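Local coordinates for intestinal fatty acid binding protein (Rattus norvegicus, PDB 1ICM) that binds long-chain fatty acids such as myristate inside a beta-barrel and probably serves their uptake or transport within intestinal cells, at residues W82-G86 against N87-G91; N11-Y14 against E15-M18; I40-G44 against N45-V49; V61-L64 against G65-F68. One frame throughout, in Å; residues are numbered along the deposited sequence.

Contact 1. Residues W82-G86 against N87-G91; sequences WTMEG and NKLVG. With MYR (myristic acid), chain B.
The indole of W82 lies against the backbone of G91, and four backbone hydrogen bonds tie the two strands beyond this pair. T83 and V90 form an antiparallel hydrogen-bonded pair: T83 N gives to V90 O, and V90 N returns a straighter bond to T83 O (171° at the hydrogen). E85 and K88 form the next such pair, E85 N to K88 O at 2.7 Å. K88 N bonds to E85 O and closes the type II' turn, where G86 takes the positive phi that glycine accepts readily. A water bridges T83 OG1 and V90 O. This is a tight beta hairpin joining strands 77-85 and 88-95 in the barrel of the cytosolic fatty-acid binding proteins.

The apolar contacts lie on the face of W82, M84 and L89. G91 CA sits over one face of the indole, toward its rim, with W82 CE3 3.5 Å from G91 CA. A side chain on G91 would collide with the ring. W82 CE3 also meets L89 CB at 3.8 Å. M84 SD touches L89 CD2 at 4.2 Å; the M84 chain bends at chi2 and chi3, which lays SD beside L89. On the other face E85 crosses V90 at about a right angle, E85 OE2 3.7 Å from V90 CB.

W82 NE1 faces the ligand and donates a weak bond to MYR O2, 2.8 Å away and bent at the hydrogen (125°). R106 also binds the myristate. With an alanine at W82, MYR O2 would probably lose its indole donor and a gap would open over G91.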
loop_
_atom_site.group_PDB
_atom_site.type_symbol
_atom_site.label_atom_id
_atom_site.label_comp_id
_atom_site.label_asym_id
_atom_site.label_seq_id
_atom_site.Cartn_x
_atom_site.Cartn_y
_atom_site.Cartn_z
ATOM N N TRP A 82 -1.200 1.784 11.191
ATOM C CA TRP A 82 -0.744 0.449 10.941
ATOM C C TRP A 82 -0.454 -0.132 12.344
ATOM O O TRP A 82 0.086 0.553 13.244
ATOM C CB TRP A 82 0.642 0.454 10.222
ATOM C CG TRP A 82 0.673 0.678 8.732
ATOM C CD1 TRP A 82 1.096 1.805 8.104
ATOM C CD2 TRP A 82 0.289 -0.257 7.704
ATOM N NE1 TRP A 82 0.953 1.604 6.747
ATOM C CE2 TRP A 82 0.478 0.371 6.465
ATOM C CE3 TRP A 82 -0.196 -1.564 7.713
ATOM C CZ2 TRP A 82 0.232 -0.289 5.263
ATOM C CZ3 TRP A 82 -0.464 -2.240 6.536
ATOM C CH2 TRP A 82 -0.251 -1.577 5.324
ATOM N N THR A 83 -0.731 -1.426 12.490
ATOM C CA THR A 83 -0.374 -2.052 13.764
ATOM C C THR A 83 0.180 -3.424 13.471
ATOM O O THR A 83 -0.161 -4.004 12.445
ATOM C CB THR A 83 -1.573 -2.233 14.712
ATOM O OG1 THR A 83 -2.611 -2.914 14.018
ATOM C CG2 THR A 83 -2.036 -0.874 15.206
ATOM N N MET A 84 1.014 -3.979 14.368
ATOM C CA MET A 84 1.540 -5.329 14.117
ATOM C C MET A 84 0.626 -6.371 14.742
ATOM O O MET A 84 0.410 -6.323 15.958
ATOM C CB MET A 84 2.945 -5.485 14.703
ATOM C CG MET A 84 3.503 -6.865 14.396
ATOM S SD MET A 84 4.443 -6.946 12.847
ATOM C CE MET A 84 5.880 -5.953 13.335
ATOM N N GLU A 85 0.089 -7.271 13.920
ATOM C CA GLU A 85 -0.796 -8.325 14.397
ATOM C C GLU A 85 -0.158 -9.638 14.089
ATOM O O GLU A 85 -0.191 -10.048 12.933
ATOM C CB GLU A 85 -2.099 -8.527 13.632
ATOM C CG GLU A 85 -3.323 -8.158 14.461
ATOM C CD GLU A 85 -3.476 -6.669 14.463
ATOM O OE1 GLU A 85 -2.447 -6.082 15.029
ATOM O OE2 GLU A 85 -4.444 -6.090 13.991
ATOM N N GLY A 86 0.381 -10.287 15.113
ATOM C CA GLY A 86 1.056 -11.521 14.850
ATOM C C GLY A 86 2.282 -11.082 14.073
ATOM O O GLY A 86 3.073 -10.221 14.481
ATOM N N ASN A 87 2.408 -11.704 12.913
ATOM C CA ASN A 87 3.502 -11.428 12.021
ATOM C C ASN A 87 3.167 -10.457 10.910
ATOM O O ASN A 87 4.018 -10.116 10.099
ATOM C CB ASN A 87 3.961 -12.761 11.410
ATOM C CG ASN A 87 5.139 -13.224 12.229
ATOM O OD1 ASN A 87 6.216 -12.590 12.202
ATOM N ND2 ASN A 87 4.927 -14.310 12.976
ATOM N N LYS A 88 1.907 -10.067 10.856
ATOM C CA LYS A 88 1.430 -9.164 9.832
ATOM C C LYS A 88 1.289 -7.734 10.291
ATOM O O LYS A 88 1.117 -7.436 11.476
ATOM C CB LYS A 88 -0.022 -9.493 9.505
ATOM C CG LYS A 88 -0.362 -10.930 9.145
ATOM C CD LYS A 88 -1.876 -11.126 9.096
ATOM C CE LYS A 88 -2.250 -12.224 8.099
ATOM N NZ LYS A 88 -3.649 -12.698 8.171
ATOM N N LEU A 89 1.297 -6.853 9.279
ATOM C CA LEU A 89 1.021 -5.442 9.530
ATOM C C LEU A 89 -0.423 -5.270 9.014
ATOM O O LEU A 89 -0.720 -5.696 7.873
ATOM C CB LEU A 89 1.978 -4.474 8.828
ATOM C CG LEU A 89 3.339 -4.317 9.486
ATOM C CD1 LEU A 89 4.244 -3.487 8.564
ATOM C CD2 LEU A 89 3.106 -3.507 10.752
ATOM N N VAL A 90 -1.308 -4.705 9.855
ATOM C CA VAL A 90 -2.707 -4.509 9.495
ATOM C C VAL A 90 -2.921 -3.022 9.504
ATOM O O VAL A 90 -2.547 -2.412 10.507
ATOM C CB VAL A 90 -3.618 -5.244 10.483
ATOM C CG1 VAL A 90 -5.092 -4.898 10.231
ATOM C CG2 VAL A 90 -3.417 -6.757 10.338
ATOM N N GLY A 91 -3.420 -2.484 8.373
ATOM C CA GLY A 91 -3.616 -1.068 8.250
ATOM C C GLY A 91 -5.106 -0.742 8.133
ATOM O O GLY A 91 -5.804 -1.271 7.268
HETATM C C1 MYR B . 2.622 2.724 3.557
HETATM O O1 MYR B . 3.475 2.459 2.625
HETATM O O2 MYR B . 2.587 2.062 4.563
HETATM C C2 MYR B . 1.708 3.915 3.291
HETATM C C3 MYR B . 0.229 3.584 3.222
HETATM C C4 MYR B . -0.157 2.642 2.087
HETATM C C5 MYR B . -1.655 2.360 1.970
HETATM C C6 MYR B . -1.984 1.750 0.606
HETATM C C7 MYR B . -3.333 2.137 0.019
HETATM C C8 MYR B . -3.187 2.455 -1.468
HETATM C C9 MYR B . -4.265 1.803 -2.302
HETATM C C10 MYR B . -3.884 1.633 -3.763
HETATM C C11 MYR B . -4.414 2.777 -4.604
HETATM C C12 MYR B . -3.830 2.910 -5.999
HETATM C C13 MYR B . -4.381 4.162 -6.663
HETATM C C14 MYR B . -4.063 4.302 -8.141
HETATM O O HOH W 1 -4.166 -0.642 12.523
#

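Contact 2. Residues N11-Y14 against E15-M18; sequences NENY and EKFM. With MYR (myristic acid), chain B.
M18 lies over one face of the Y14 ring, one helical turn along. Its methyl makes the closest touch: M18 CE is 3.4 Å from Y14 CD2, above the rim of the ring. M18 SD follows over the same ring, 4.2 Å from the centroid and 24° off the normal, a Met-aromatic contact. The bend at the end of the M18 chain (chi3 -84°) lets both sulfur and methyl lie against the ring. F17 adds a looser touch, with its CD1 4.4 Å from Y14 CE1.

The myristate tail meets the same side chains. Y14 OH comes within 3.1 Å of MYR C12, and M18 SD is 3.8 Å from the terminal carbon, MYR C14. F17 CE1 stands 4.2 Å from MYR C10.

The backbone sets these positions. M18 N donates to Y14 O at 2.9 Å, and F17 N makes a longer bond to N13 O, both from i+4 to i as in the first turn of a helix. N13 is the N-cap residue, but its side chain makes no capping bond; instead ND2 bonds to E123 O on strand 122-130. Its OD1 packs against K16 CB, while K16 NZ pairs with E19.

Further out, Y14 rests on R126 and Y117, and F17 on A124 and Y119. The segment thus carries the chain from strand 4-12 into helix 14-21, the first of the two helices that cap the barrel in fatty-acid binding proteins, with its inner side chains at the tail end of the ligand.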
loop_
_atom_site.group_PDB
_atom_site.type_symbol
_atom_site.label_atom_id
_atom_site.label_comp_id
_atom_site.label_asym_id
_atom_site.label_seq_id
_atom_site.Cartn_x
_atom_site.Cartn_y
_atom_site.Cartn_z
ATOM N N ASN A 11 -0.079 -8.565 -10.007
ATOM C CA ASN A 11 -1.243 -8.022 -9.306
ATOM C C ASN A 11 -2.418 -8.954 -9.464
ATOM O O ASN A 11 -2.452 -9.779 -10.394
ATOM C CB ASN A 11 -1.699 -6.727 -9.980
ATOM C CG ASN A 11 -0.573 -5.727 -10.157
ATOM O OD1 ASN A 11 0.136 -5.297 -9.235
ATOM N ND2 ASN A 11 -0.419 -5.318 -11.404
ATOM N N GLU A 12 -3.388 -8.792 -8.569
ATOM C CA GLU A 12 -4.603 -9.580 -8.664
ATOM C C GLU A 12 -5.788 -8.639 -8.502
ATOM O O GLU A 12 -5.811 -7.892 -7.527
ATOM C CB GLU A 12 -4.658 -10.723 -7.634
ATOM C CG GLU A 12 -3.711 -11.868 -8.045
ATOM C CD GLU A 12 -3.776 -13.102 -7.169
ATOM O OE1 GLU A 12 -4.884 -13.170 -6.476
ATOM O OE2 GLU A 12 -2.886 -13.932 -7.118
ATOM N N ASN A 13 -6.669 -8.616 -9.507
ATOM C CA ASN A 13 -7.849 -7.757 -9.503
ATOM C C ASN A 13 -7.585 -6.300 -9.257
ATOM O O ASN A 13 -8.446 -5.572 -8.755
ATOM C CB ASN A 13 -8.777 -8.281 -8.406
ATOM C CG ASN A 13 -10.242 -8.052 -8.698
ATOM O OD1 ASN A 13 -10.723 -8.200 -9.845
ATOM N ND2 ASN A 13 -10.946 -7.685 -7.624
ATOM N N TYR A 14 -6.379 -5.799 -9.591
ATOM C CA TYR A 14 -6.048 -4.423 -9.329
ATOM C C TYR A 14 -6.839 -3.402 -10.160
ATOM O O TYR A 14 -7.205 -2.300 -9.708
ATOM C CB TYR A 14 -4.502 -4.328 -9.451
ATOM C CG TYR A 14 -3.951 -3.043 -8.908
ATOM C CD1 TYR A 14 -4.391 -2.536 -7.684
ATOM C CD2 TYR A 14 -2.982 -2.308 -9.589
ATOM C CE1 TYR A 14 -3.889 -1.357 -7.127
ATOM C CE2 TYR A 14 -2.458 -1.139 -9.042
ATOM C CZ TYR A 14 -2.906 -0.638 -7.818
ATOM O OH TYR A 14 -2.360 0.514 -7.280
ATOM N N GLU A 15 -7.101 -3.723 -11.414
ATOM C CA GLU A 15 -7.845 -2.731 -12.168
ATOM C C GLU A 15 -9.260 -2.541 -11.666
ATOM O O GLU A 15 -9.694 -1.412 -11.628
ATOM C CB GLU A 15 -7.892 -2.986 -13.693
ATOM C CG GLU A 15 -6.552 -2.653 -14.402
ATOM C CD GLU A 15 -6.558 -3.021 -15.863
ATOM O OE1 GLU A 15 -7.530 -2.827 -16.569
ATOM O OE2 GLU A 15 -5.433 -3.589 -16.272
ATOM N N LYS A 16 -9.966 -3.618 -11.293
ATOM C CA LYS A 16 -11.330 -3.513 -10.781
ATOM C C LYS A 16 -11.291 -2.719 -9.484
ATOM O O LYS A 16 -12.147 -1.881 -9.191
ATOM C CB LYS A 16 -11.911 -4.886 -10.510
ATOM C CG LYS A 16 -12.719 -5.439 -11.675
ATOM C CD LYS A 16 -14.008 -4.657 -11.951
ATOM C CE LYS A 16 -14.692 -4.961 -13.285
ATOM N NZ LYS A 16 -15.524 -3.866 -13.830
ATOM N N PHE A 17 -10.253 -2.955 -8.687
ATOM C CA PHE A 17 -10.134 -2.220 -7.436
ATOM C C PHE A 17 -9.978 -0.730 -7.703
ATOM O O PHE A 17 -10.601 0.134 -7.062
ATOM C CB PHE A 17 -8.962 -2.794 -6.590
ATOM C CG PHE A 17 -8.702 -1.973 -5.352
ATOM C CD1 PHE A 17 -7.894 -0.841 -5.366
ATOM C CD2 PHE A 17 -9.315 -2.332 -4.152
ATOM C CE1 PHE A 17 -7.669 -0.088 -4.218
ATOM C CE2 PHE A 17 -9.133 -1.581 -2.992
ATOM C CZ PHE A 17 -8.322 -0.452 -3.033
ATOM N N MET A 18 -9.121 -0.397 -8.702
ATOM C CA MET A 18 -8.940 1.022 -9.008
ATOM C C MET A 18 -10.210 1.663 -9.581
ATOM O O MET A 18 -10.489 2.823 -9.311
ATOM C CB MET A 18 -7.812 1.212 -10.038
ATOM C CG MET A 18 -6.468 0.982 -9.368
ATOM S SD MET A 18 -5.049 1.449 -10.415
ATOM C CE MET A 18 -4.899 -0.067 -11.376
HETATM C C1 MYR B . 2.622 2.724 3.557
HETATM O O1 MYR B . 3.475 2.459 2.625
HETATM O O2 MYR B . 2.587 2.062 4.563
HETATM C C2 MYR B . 1.708 3.915 3.291
HETATM C C3 MYR B . 0.229 3.584 3.222
HETATM C C4 MYR B . -0.157 2.642 2.087
HETATM C C5 MYR B . -1.655 2.360 1.970
HETATM C C6 MYR B . -1.984 1.750 0.606
HETATM C C7 MYR B . -3.333 2.137 0.019
HETATM C C8 MYR B . -3.187 2.455 -1.468
HETATM C C9 MYR B . -4.265 1.803 -2.302
HETATM C C10 MYR B . -3.884 1.633 -3.763
HETATM C C11 MYR B . -4.414 2.777 -4.604
HETATM C C12 MYR B . -3.830 2.910 -5.999
HETATM C C13 MYR B . -4.381 4.162 -6.663
HETATM C C14 MYR B . -4.063 4.302 -8.141
#

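Contact 3. Residues I40-G44 against N45-V49; sequences ITQEG and NKFTV
Residues I40-G44 and N45-V49 form a tight beta hairpin between the neighbouring strands 37-43 and 46-52, with Q42 and F47 side by side near its turn. The Q42 amide is stacked on the F47 ring, the planes 29° apart. Q42 CG lies over the ring face, 4.3 Å from the centroid, and Q42 OE1 comes within 3.4 Å of F47 CZ. The amide is fixed from its other end, because Q42 NE2 gives a straight 2.6 Å bond to G44 O, nearly in the amide plane. With CG anti to the backbone N (chi1 -175°) and the rest extended, the chain reaches both ring and turn.

I40 continues this face. Its CG2 meets the edge of F47 at CD2, 4.0 Å away, and its CG1 touches V49 CG1. The F47 ring also meets the ring of F62. A leucine in place of F47 would probably deprive the Q42 amide of its flat partner and weaken the contacts to I40 and F62.

On the opposite face T41 and T48 lie alongside each other, T41 OG1 3.6 Å from T48 CB. A water bridges T41 OG1 and T48 O. The backbones pair at T41 with T48, where T48 N gives a 2.9 Å bond to T41 O, and at E43 with K46. The E43-K46 pair closes a type II' turn with G44 at positive phi, a common form of two-residue beta hairpin, here in the fatty-acid binding protein barrel.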
loop_
_atom_site.group_PDB
_atom_site.type_symbol
_atom_site.label_atom_id
_atom_site.label_comp_id
_atom_site.label_asym_id
_atom_site.label_seq_id
_atom_site.Cartn_x
_atom_site.Cartn_y
_atom_site.Cartn_z
ATOM N N ILE A 40 12.054 -0.640 2.686
ATOM C CA ILE A 40 11.558 -0.620 4.062
ATOM C C ILE A 40 12.635 -0.734 5.110
ATOM O O ILE A 40 13.460 -1.648 5.061
ATOM C CB ILE A 40 10.506 -1.716 4.287
ATOM C CG1 ILE A 40 9.365 -1.451 3.309
ATOM C CG2 ILE A 40 9.984 -1.634 5.718
ATOM C CD1 ILE A 40 8.426 -2.623 3.082
ATOM N N THR A 41 12.601 0.194 6.048
ATOM C CA THR A 41 13.583 0.146 7.108
ATOM C C THR A 41 12.875 0.465 8.410
ATOM O O THR A 41 11.953 1.273 8.407
ATOM C CB THR A 41 14.730 1.129 6.921
ATOM O OG1 THR A 41 14.219 2.430 6.854
ATOM C CG2 THR A 41 15.433 0.807 5.619
ATOM N N GLN A 42 13.328 -0.174 9.492
ATOM C CA GLN A 42 12.739 -0.008 10.815
ATOM C C GLN A 42 13.696 0.603 11.805
ATOM O O GLN A 42 14.890 0.351 11.705
ATOM C CB GLN A 42 12.296 -1.402 11.340
ATOM C CG GLN A 42 11.542 -1.412 12.687
ATOM C CD GLN A 42 10.871 -2.749 13.018
ATOM O OE1 GLN A 42 10.747 -3.690 12.204
ATOM N NE2 GLN A 42 10.368 -2.790 14.251
ATOM N N GLU A 43 13.182 1.359 12.771
ATOM C CA GLU A 43 13.990 1.951 13.835
ATOM C C GLU A 43 13.038 1.977 15.010
ATOM O O GLU A 43 12.204 2.861 15.178
ATOM C CB GLU A 43 14.636 3.305 13.579
ATOM C CG GLU A 43 15.492 3.687 14.782
ATOM C CD GLU A 43 16.185 5.004 14.509
ATOM O OE1 GLU A 43 16.002 5.655 13.489
ATOM O OE2 GLU A 43 16.987 5.369 15.493
ATOM N N GLY A 44 13.133 0.895 15.757
ATOM C CA GLY A 44 12.253 0.684 16.886
ATOM C C GLY A 44 10.846 0.358 16.381
ATOM O O GLY A 44 10.558 -0.590 15.652
ATOM N N ASN A 45 9.968 1.233 16.847
ATOM C CA ASN A 45 8.540 1.234 16.590
ATOM C C ASN A 45 8.195 2.085 15.351
ATOM O O ASN A 45 7.029 2.175 14.948
ATOM C CB ASN A 45 7.873 1.867 17.859
ATOM C CG ASN A 45 6.596 1.174 18.317
ATOM O OD1 ASN A 45 5.690 1.814 18.913
ATOM N ND2 ASN A 45 6.541 -0.136 18.041
ATOM N N LYS A 46 9.194 2.743 14.746
ATOM C CA LYS A 46 8.921 3.583 13.575
ATOM C C LYS A 46 9.428 2.974 12.288
ATOM O O LYS A 46 10.531 2.439 12.198
ATOM C CB LYS A 46 9.669 4.903 13.679
ATOM C CG LYS A 46 9.052 5.822 14.695
ATOM C CD LYS A 46 9.877 7.057 15.020
ATOM C CE LYS A 46 9.720 8.161 14.007
ATOM N NZ LYS A 46 10.028 9.472 14.591
ATOM N N PHE A 47 8.649 3.076 11.256
ATOM C CA PHE A 47 9.030 2.546 9.979
ATOM C C PHE A 47 9.189 3.664 8.946
ATOM O O PHE A 47 8.461 4.674 9.011
ATOM C CB PHE A 47 7.942 1.634 9.412
ATOM C CG PHE A 47 7.886 0.249 10.013
ATOM C CD1 PHE A 47 7.459 0.079 11.331
ATOM C CD2 PHE A 47 8.266 -0.884 9.290
ATOM C CE1 PHE A 47 7.413 -1.204 11.877
ATOM C CE2 PHE A 47 8.241 -2.170 9.834
ATOM C CZ PHE A 47 7.827 -2.325 11.155
ATOM N N THR A 48 10.115 3.447 7.999
ATOM C CA THR A 48 10.344 4.367 6.914
ATOM C C THR A 48 10.197 3.559 5.655
ATOM O O THR A 48 10.899 2.568 5.459
ATOM C CB THR A 48 11.699 5.068 6.889
ATOM O OG1 THR A 48 11.788 5.861 8.043
ATOM C CG2 THR A 48 11.814 5.968 5.647
ATOM N N VAL A 49 9.257 4.002 4.813
ATOM C CA VAL A 49 8.984 3.346 3.543
ATOM C C VAL A 49 9.263 4.348 2.433
ATOM O O VAL A 49 8.664 5.418 2.332
ATOM C CB VAL A 49 7.567 2.826 3.344
ATOM C CG1 VAL A 49 7.439 2.052 2.034
ATOM C CG2 VAL A 49 7.094 1.942 4.501
HETATM O O HOH W 2 13.716 2.933 3.998
#

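Contact 4. Residues V61-L64 against G65-F68; sequences VFEL and GVDF
E63 to V66 form a type II beta turn, closed by a 3.2 Å bond from V66 N to E63 O. G65 sits at positive phi, where a side chain would jam against L64 O. Two waters fill in beyond the turn. One accepts from E63 N and donates to V66 O; the other donates to E63 O and V66 O.

The main side-chain contact is F62 on F68. F62 CB stands over the centre of the F68 ring, 3.8 Å from the centroid, a CH-pi contact. The two rings are near parallel, planes at 16°, but slid apart, with centroids 5.3 Å from each other. With CG between its backbone N and carbonyl carbon (chi1 59°), F62 presents CB to the face of F68 while its own ring lies offset. Its ring also meets W82 and F47, and F62 touches the myristate. On the outer side E63 crosses V66 obliquely, E63 CD 3.9 Å from V66 CG2.

The turn leads from strand 57-63 toward strand 68-71. These are the fourth and fifth strands, the two sheet ends whose separation is a known feature of the fatty-acid binding protein barrel.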
loop_
_atom_site.group_PDB
_atom_site.type_symbol
_atom_site.label_atom_id
_atom_site.label_comp_id
_atom_site.label_asym_id
_atom_site.label_seq_id
_atom_site.Cartn_x
_atom_site.Cartn_y
_atom_site.Cartn_z
ATOM N N VAL A 61 6.697 7.931 6.544
ATOM C CA VAL A 61 7.163 7.575 7.867
ATOM C C VAL A 61 5.987 7.361 8.826
ATOM O O VAL A 61 5.078 8.195 8.913
ATOM C CB VAL A 61 8.007 8.735 8.389
ATOM C CG1 VAL A 61 8.463 8.491 9.831
ATOM C CG2 VAL A 61 9.183 8.940 7.432
ATOM N N PHE A 62 5.965 6.274 9.556
ATOM C CA PHE A 62 4.924 6.044 10.527
ATOM C C PHE A 62 5.386 5.317 11.799
ATOM O O PHE A 62 6.351 4.565 11.785
ATOM C CB PHE A 62 3.740 5.290 9.916
ATOM C CG PHE A 62 4.026 3.964 9.322
ATOM C CD1 PHE A 62 3.963 2.833 10.137
ATOM C CD2 PHE A 62 4.322 3.806 7.972
ATOM C CE1 PHE A 62 4.172 1.573 9.587
ATOM C CE2 PHE A 62 4.528 2.555 7.405
ATOM C CZ PHE A 62 4.459 1.433 8.228
ATOM N N GLU A 63 4.699 5.558 12.922
ATOM C CA GLU A 63 4.977 4.899 14.174
ATOM C C GLU A 63 3.820 3.917 14.374
ATOM O O GLU A 63 2.651 4.300 14.180
ATOM C CB GLU A 63 5.013 5.920 15.328
ATOM C CG GLU A 63 5.313 5.164 16.629
ATOM C CD GLU A 63 5.522 6.055 17.829
ATOM O OE1 GLU A 63 5.725 7.327 17.577
ATOM O OE2 GLU A 63 5.505 5.590 18.955
ATOM N N LEU A 64 4.073 2.655 14.716
ATOM C CA LEU A 64 2.976 1.708 14.892
ATOM C C LEU A 64 1.905 2.217 15.866
ATOM O O LEU A 64 2.247 2.789 16.910
ATOM C CB LEU A 64 3.535 0.361 15.412
ATOM C CG LEU A 64 4.392 -0.409 14.406
ATOM C CD1 LEU A 64 4.792 -1.731 15.063
ATOM C CD2 LEU A 64 3.566 -0.733 13.165
ATOM N N GLY A 65 0.613 2.051 15.552
ATOM C CA GLY A 65 -0.413 2.518 16.494
ATOM C C GLY A 65 -0.684 4.023 16.576
ATOM O O GLY A 65 -1.538 4.471 17.337
ATOM N N VAL A 66 0.012 4.869 15.807
ATOM C CA VAL A 66 -0.180 6.303 15.831
ATOM C C VAL A 66 -0.746 6.706 14.472
ATOM O O VAL A 66 -0.163 6.355 13.448
ATOM C CB VAL A 66 1.146 6.982 16.119
ATOM C CG1 VAL A 66 0.976 8.479 16.202
ATOM C CG2 VAL A 66 1.687 6.498 17.460
ATOM N N ASP A 67 -1.873 7.432 14.393
ATOM C CA ASP A 67 -2.335 7.730 13.057
ATOM C C ASP A 67 -1.533 8.758 12.337
ATOM O O ASP A 67 -0.894 9.614 12.925
ATOM C CB ASP A 67 -3.812 7.960 12.805
ATOM C CG ASP A 67 -4.322 8.525 14.062
ATOM O OD1 ASP A 67 -3.663 9.622 14.361
ATOM O OD2 ASP A 67 -5.208 7.971 14.699
ATOM N N PHE A 68 -1.619 8.624 11.025
ATOM C CA PHE A 68 -0.857 9.522 10.172
ATOM C C PHE A 68 -1.655 9.729 8.898
ATOM O O PHE A 68 -2.644 9.012 8.683
ATOM C CB PHE A 68 0.547 8.895 9.917
ATOM C CG PHE A 68 0.519 7.656 9.082
ATOM C CD1 PHE A 68 0.154 6.413 9.593
ATOM C CD2 PHE A 68 0.919 7.680 7.745
ATOM C CE1 PHE A 68 0.123 5.285 8.778
ATOM C CE2 PHE A 68 0.899 6.563 6.909
ATOM C CZ PHE A 68 0.489 5.339 7.435
HETATM O O HOH W 3 2.544 7.484 12.669
HETATM O O HOH W 4 0.581 3.962 12.237
#

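All four contacts are local and belong to one barrel, but their settings differ. Contacts 1 and 3 are both hairpins with type II' turns; each has buried residues on its inner face away from the turn and an exposed tip. Contact 4 is a surface turn of another type, closed by a single backbone bond, with two waters joining its arms, where each hairpin has four backbone bonds. It touches both: G65 N meets W82 O, and strand 46-52 of contact 3 pairs with strand 57-63. F62, with F47 and W82, makes an aromatic link across the three. Contact 2 stands apart, its centre about 22 Å from that of contact 1, at a helix's first turn. It meets the ligand's tail, contact 1 the carboxylate.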